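Local atomic coordinates of NTF2-like Protein (Anabaena variabilis ATCC 29413, PDB entry 3DMC), a protein that is of unknown function but belongs to the NTF2-like superfamily, with a SnoaL-like domain whose cone-shaped fold often encloses a ligand-binding or catalytic pocket in relatives. Residues E69-D81 and F92-Y105. Sequence-based numbering, arbitrary orientation.
With ACT (acetate ion), chain C.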
# COMPACT_ATOMS: atom_id res chain seq x y z
N GLU A 69 7.41 21.62 0.38
CA GLU A 69 7.91 22.87 -0.22
C GLU A 69 6.99 23.46 -1.29
O GLU A 69 6.92 24.68 -1.44
CB GLU A 69 9.33 22.69 -0.80
CG GLU A 69 9.34 22.02 -2.14
CD GLU A 69 10.71 22.08 -2.80
OE1 GLU A 69 11.69 22.26 -2.04
OE2 GLU A 69 10.82 21.94 -4.04
N SER A 70 6.29 22.61 -2.02
CA SER A 70 5.47 23.10 -3.15
C SER A 70 3.99 23.07 -2.85
O SER A 70 3.15 23.52 -3.64
CB SER A 70 5.78 22.34 -4.44
OG SER A 70 7.10 22.66 -4.89
N PHE A 71 3.67 22.63 -1.65
CA PHE A 71 2.28 22.75 -1.19
C PHE A 71 2.12 23.92 -0.23
O PHE A 71 2.20 23.77 1.00
CB PHE A 71 1.80 21.46 -0.56
CG PHE A 71 1.63 20.37 -1.57
CD1 PHE A 71 2.71 19.60 -1.97
CD2 PHE A 71 0.41 20.18 -2.21
CE1 PHE A 71 2.55 18.60 -2.94
CE2 PHE A 71 0.26 19.19 -3.17
CZ PHE A 71 1.33 18.41 -3.54
N HIS A 72 1.93 25.09 -0.83
CA HIS A 72 2.04 26.33 -0.06
C HIS A 72 0.98 26.43 1.04
O HIS A 72 1.17 27.12 2.03
CB HIS A 72 2.01 27.54 -0.97
CG HIS A 72 3.22 27.63 -1.85
ND1 HIS A 72 3.19 28.19 -3.10
CD2 HIS A 72 4.49 27.20 -1.65
CE1 HIS A 72 4.40 28.12 -3.64
NE2 HIS A 72 5.20 27.52 -2.78
N THR A 73 -0.12 25.72 0.87
CA THR A 73 -1.14 25.68 1.92
C THR A 73 -1.41 24.26 2.42
O THR A 73 -2.43 24.00 3.06
CB THR A 73 -2.42 26.33 1.48
OG1 THR A 73 -2.86 25.77 0.23
CG2 THR A 73 -2.18 27.85 1.35
N GLY A 74 -0.44 23.40 2.14
CA GLY A 74 -0.44 22.01 2.58
C GLY A 74 -1.26 21.02 1.77
O GLY A 74 -1.85 21.32 0.75
N ILE A 75 -1.22 19.80 2.30
CA ILE A 75 -2.00 18.64 1.84
C ILE A 75 -2.93 18.21 2.95
O ILE A 75 -2.54 18.14 4.12
CB ILE A 75 -1.11 17.45 1.47
CG1 ILE A 75 -0.31 17.75 0.21
CG2 ILE A 75 -1.95 16.15 1.24
CD1 ILE A 75 0.85 16.83 0.02
N GLN A 76 -4.17 17.99 2.57
CA GLN A 76 -5.22 17.49 3.46
C GLN A 76 -5.45 16.00 3.23
O GLN A 76 -5.39 15.48 2.08
CB GLN A 76 -6.55 18.20 3.22
CG GLN A 76 -6.61 19.62 3.80
CD GLN A 76 -6.49 19.64 5.31
OE1 GLN A 76 -7.19 18.91 6.02
NE2 GLN A 76 -5.55 20.47 5.82
N ILE A 77 -5.73 15.32 4.33
CA ILE A 77 -6.18 13.92 4.29
C ILE A 77 -7.69 13.94 4.31
O ILE A 77 -8.32 14.28 5.32
CB ILE A 77 -5.56 13.05 5.42
CG1 ILE A 77 -4.06 12.91 5.18
CG2 ILE A 77 -6.19 11.65 5.46
CD1 ILE A 77 -3.37 11.94 6.14
N SER A 78 -8.22 13.62 3.13
CA SER A 78 -9.65 13.71 2.82
C SER A 78 -10.40 12.59 3.53
O SER A 78 -11.50 12.76 4.05
CB SER A 78 -9.87 13.66 1.30
OG SER A 78 -9.21 14.74 0.63
N SER A 79 -9.77 11.44 3.53
CA SER A 79 -10.30 10.27 4.24
C SER A 79 -9.20 9.30 4.58
O SER A 79 -8.26 9.09 3.79
CB SER A 79 -11.36 9.53 3.43
OG SER A 79 -10.82 8.98 2.24
N LEU A 80 -9.34 8.70 5.74
CA LEU A 80 -8.53 7.53 6.17
C LEU A 80 -9.43 6.30 6.14
O LEU A 80 -10.34 6.17 6.99
CB LEU A 80 -7.94 7.75 7.56
CG LEU A 80 -7.11 6.56 8.09
CD1 LEU A 80 -5.88 6.24 7.18
CD2 LEU A 80 -6.68 6.84 9.54
N ASP A 81 -9.19 5.41 5.17
CA ASP A 81 -10.20 4.43 4.76
C ASP A 81 -9.97 3.05 5.38
O ASP A 81 -10.92 2.37 5.74
CB ASP A 81 -10.31 4.35 3.23
CG ASP A 81 -10.74 5.67 2.63
OD1 ASP A 81 -11.68 6.25 3.16
OD2 ASP A 81 -10.10 6.15 1.69
N PHE A 92 -1.70 2.44 6.55
CA PHE A 92 -2.76 3.44 6.42
C PHE A 92 -3.04 3.64 4.94
O PHE A 92 -2.18 4.08 4.21
CB PHE A 92 -2.27 4.76 7.04
CG PHE A 92 -2.00 4.67 8.51
CD1 PHE A 92 -0.73 4.25 8.99
CD2 PHE A 92 -2.99 5.00 9.44
CE1 PHE A 92 -0.49 4.16 10.33
CE2 PHE A 92 -2.73 4.91 10.79
CZ PHE A 92 -1.49 4.48 11.23
N GLU A 93 -4.27 3.33 4.54
CA GLU A 93 -4.73 3.56 3.19
C GLU A 93 -5.64 4.77 3.26
O GLU A 93 -6.70 4.76 3.93
CB GLU A 93 -5.51 2.37 2.63
CG GLU A 93 -4.70 1.11 2.40
CD GLU A 93 -5.58 -0.02 1.90
OE1 GLU A 93 -6.24 0.18 0.84
OE2 GLU A 93 -5.60 -1.09 2.57
N PHE A 94 -5.21 5.81 2.55
CA PHE A 94 -5.88 7.12 2.61
C PHE A 94 -6.02 7.84 1.26
O PHE A 94 -5.44 7.45 0.24
CB PHE A 94 -5.26 8.02 3.70
CG PHE A 94 -3.85 8.46 3.40
CD1 PHE A 94 -2.75 7.72 3.82
CD2 PHE A 94 -3.61 9.64 2.70
CE1 PHE A 94 -1.47 8.15 3.54
CE2 PHE A 94 -2.34 10.05 2.42
CZ PHE A 94 -1.26 9.31 2.84
N ARG A 95 -6.83 8.90 1.29
CA ARG A 95 -7.06 9.78 0.12
C ARG A 95 -6.64 11.16 0.53
O ARG A 95 -6.93 11.58 1.67
CB ARG A 95 -8.55 9.75 -0.33
CG ARG A 95 -9.04 8.41 -0.90
CD ARG A 95 -10.55 8.25 -0.96
NE ARG A 95 -11.11 9.36 -1.75
CZ ARG A 95 -11.70 10.44 -1.23
NH1 ARG A 95 -11.84 10.56 0.09
NH2 ARG A 95 -12.17 11.41 -2.02
N ASP A 96 -5.90 11.85 -0.35
CA ASP A 96 -5.41 13.17 -0.01
C ASP A 96 -5.57 14.15 -1.16
O ASP A 96 -5.88 13.80 -2.32
CB ASP A 96 -3.99 13.13 0.57
CG ASP A 96 -2.91 12.71 -0.42
OD1 ASP A 96 -3.21 12.42 -1.59
OD2 ASP A 96 -1.72 12.67 0.04
N GLU A 97 -5.41 15.40 -0.78
CA GLU A 97 -5.44 16.49 -1.75
C GLU A 97 -4.85 17.78 -1.25
O GLU A 97 -4.88 18.09 -0.06
CB GLU A 97 -6.85 16.76 -2.21
CG GLU A 97 -7.75 17.26 -1.15
CD GLU A 97 -9.15 17.54 -1.69
OE1 GLU A 97 -9.38 17.28 -2.90
OE2 GLU A 97 -9.99 18.03 -0.92
N GLY A 98 -4.30 18.50 -2.22
CA GLY A 98 -3.73 19.85 -1.99
C GLY A 98 -3.27 20.52 -3.26
O GLY A 98 -3.17 19.89 -4.30
N LEU A 99 -3.02 21.82 -3.15
CA LEU A 99 -2.51 22.59 -4.27
C LEU A 99 -1.01 22.51 -4.37
O LEU A 99 -0.26 22.94 -3.49
CB LEU A 99 -2.96 24.07 -4.22
CG LEU A 99 -4.46 24.31 -4.29
CD1 LEU A 99 -4.73 25.80 -4.32
CD2 LEU A 99 -5.11 23.65 -5.48
N PHE A 100 -0.61 21.99 -5.53
CA PHE A 100 0.79 21.88 -5.91
C PHE A 100 1.06 23.07 -6.81
O PHE A 100 0.69 23.07 -7.96
CB PHE A 100 1.03 20.54 -6.64
CG PHE A 100 2.39 20.41 -7.24
CD1 PHE A 100 3.51 20.54 -6.46
CD2 PHE A 100 2.54 20.10 -8.59
CE1 PHE A 100 4.76 20.41 -7.00
CE2 PHE A 100 3.80 19.95 -9.14
CZ PHE A 100 4.92 20.11 -8.35
N LEU A 101 1.67 24.10 -6.24
CA LEU A 101 1.89 25.37 -6.96
C LEU A 101 0.60 25.76 -7.68
O LEU A 101 0.54 26.07 -8.89
CB LEU A 101 3.07 25.28 -7.96
CG LEU A 101 4.39 24.75 -7.46
CD1 LEU A 101 5.38 24.63 -8.63
CD2 LEU A 101 4.94 25.62 -6.32
N GLY A 102 -0.46 25.73 -6.90
CA GLY A 102 -1.74 26.26 -7.29
C GLY A 102 -2.56 25.29 -8.08
O GLY A 102 -3.72 25.56 -8.41
N LYS A 103 -1.95 24.15 -8.35
CA LYS A 103 -2.57 23.11 -9.21
C LYS A 103 -3.09 21.96 -8.37
O LYS A 103 -2.43 21.52 -7.45
CB LYS A 103 -1.58 22.58 -10.26
CG LYS A 103 -1.60 23.36 -11.55
CD LYS A 103 -0.63 24.53 -11.56
CE LYS A 103 -0.55 25.18 -12.96
NZ LYS A 103 0.15 26.51 -12.90
N PRO A 104 -4.30 21.49 -8.67
CA PRO A 104 -4.96 20.46 -7.87
C PRO A 104 -4.31 19.08 -7.99
O PRO A 104 -4.32 18.45 -9.05
CB PRO A 104 -6.40 20.44 -8.41
CG PRO A 104 -6.33 21.06 -9.76
CD PRO A 104 -5.08 21.87 -9.86
N TYR A 105 -3.73 18.68 -6.88
CA TYR A 105 -3.20 17.33 -6.67
C TYR A 105 -4.19 16.56 -5.80
O TYR A 105 -4.68 17.03 -4.77
CB TYR A 105 -1.81 17.38 -6.02
CG TYR A 105 -1.27 16.06 -5.47
CD1 TYR A 105 -0.65 15.14 -6.31
CD2 TYR A 105 -1.40 15.71 -4.15
CE1 TYR A 105 -0.16 13.93 -5.85
CE2 TYR A 105 -0.88 14.48 -3.65
CZ TYR A 105 -0.27 13.58 -4.53
OH TYR A 105 0.24 12.36 -4.05
C ACT C . 1.37 11.99 -0.85
O ACT C . 0.31 12.29 -1.48
OXT ACT C . 2.39 11.67 -1.55
CH3 ACT C . 1.45 11.98 0.64
O HOH W 1 0.27 25.62 -3.85
O HOH W 2 -0.82 23.62 -0.86
O HOH W 3 -3.84 23.17 -0.72
O HOH W 4 -4.80 21.21 1.03
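R95 meets S79 edge-on on one face of an antiparallel hairpin, where NH1 donates to S79 OG (2.9 Å) almost in the guanidinium plane. The bend at chi3 (56°) folds the arginine back to that hydroxyl, which in turn donates to the syn side of D81 OD2 at 3.0 Å. R95 NE donates to N134 O. A lysine in its place, with a single amine, would probably be unable to serve both S79 OG and N134 O, leaving one without its donor. Beneath lies a classic beta bulge: S78 and S79 both face R95, whose carbonyl O takes S78 N at 2.8 Å and, weakly, S79 N. On the other face, I77 CD1 rests over the F94 ring, while L80 CD1 meets the F92 ring edge 3.9 Å from CD2. At the I75 end of the hairpin, F71 from the preceding turn points its ring edge toward the face of Y105 (offset edge-to-face, planes at 68°), with F100 CA over one F71 face and I75 CG1 over the opposite one. Y105 OH donates to an acetate O, probably from the crystallisation liquor, at 2.6 Å. Strand 75-85 is outermost within the chain, strand 103-116 flanks 89-100, and helix 9-27 packs F18 against I77, L80, F92 and F94.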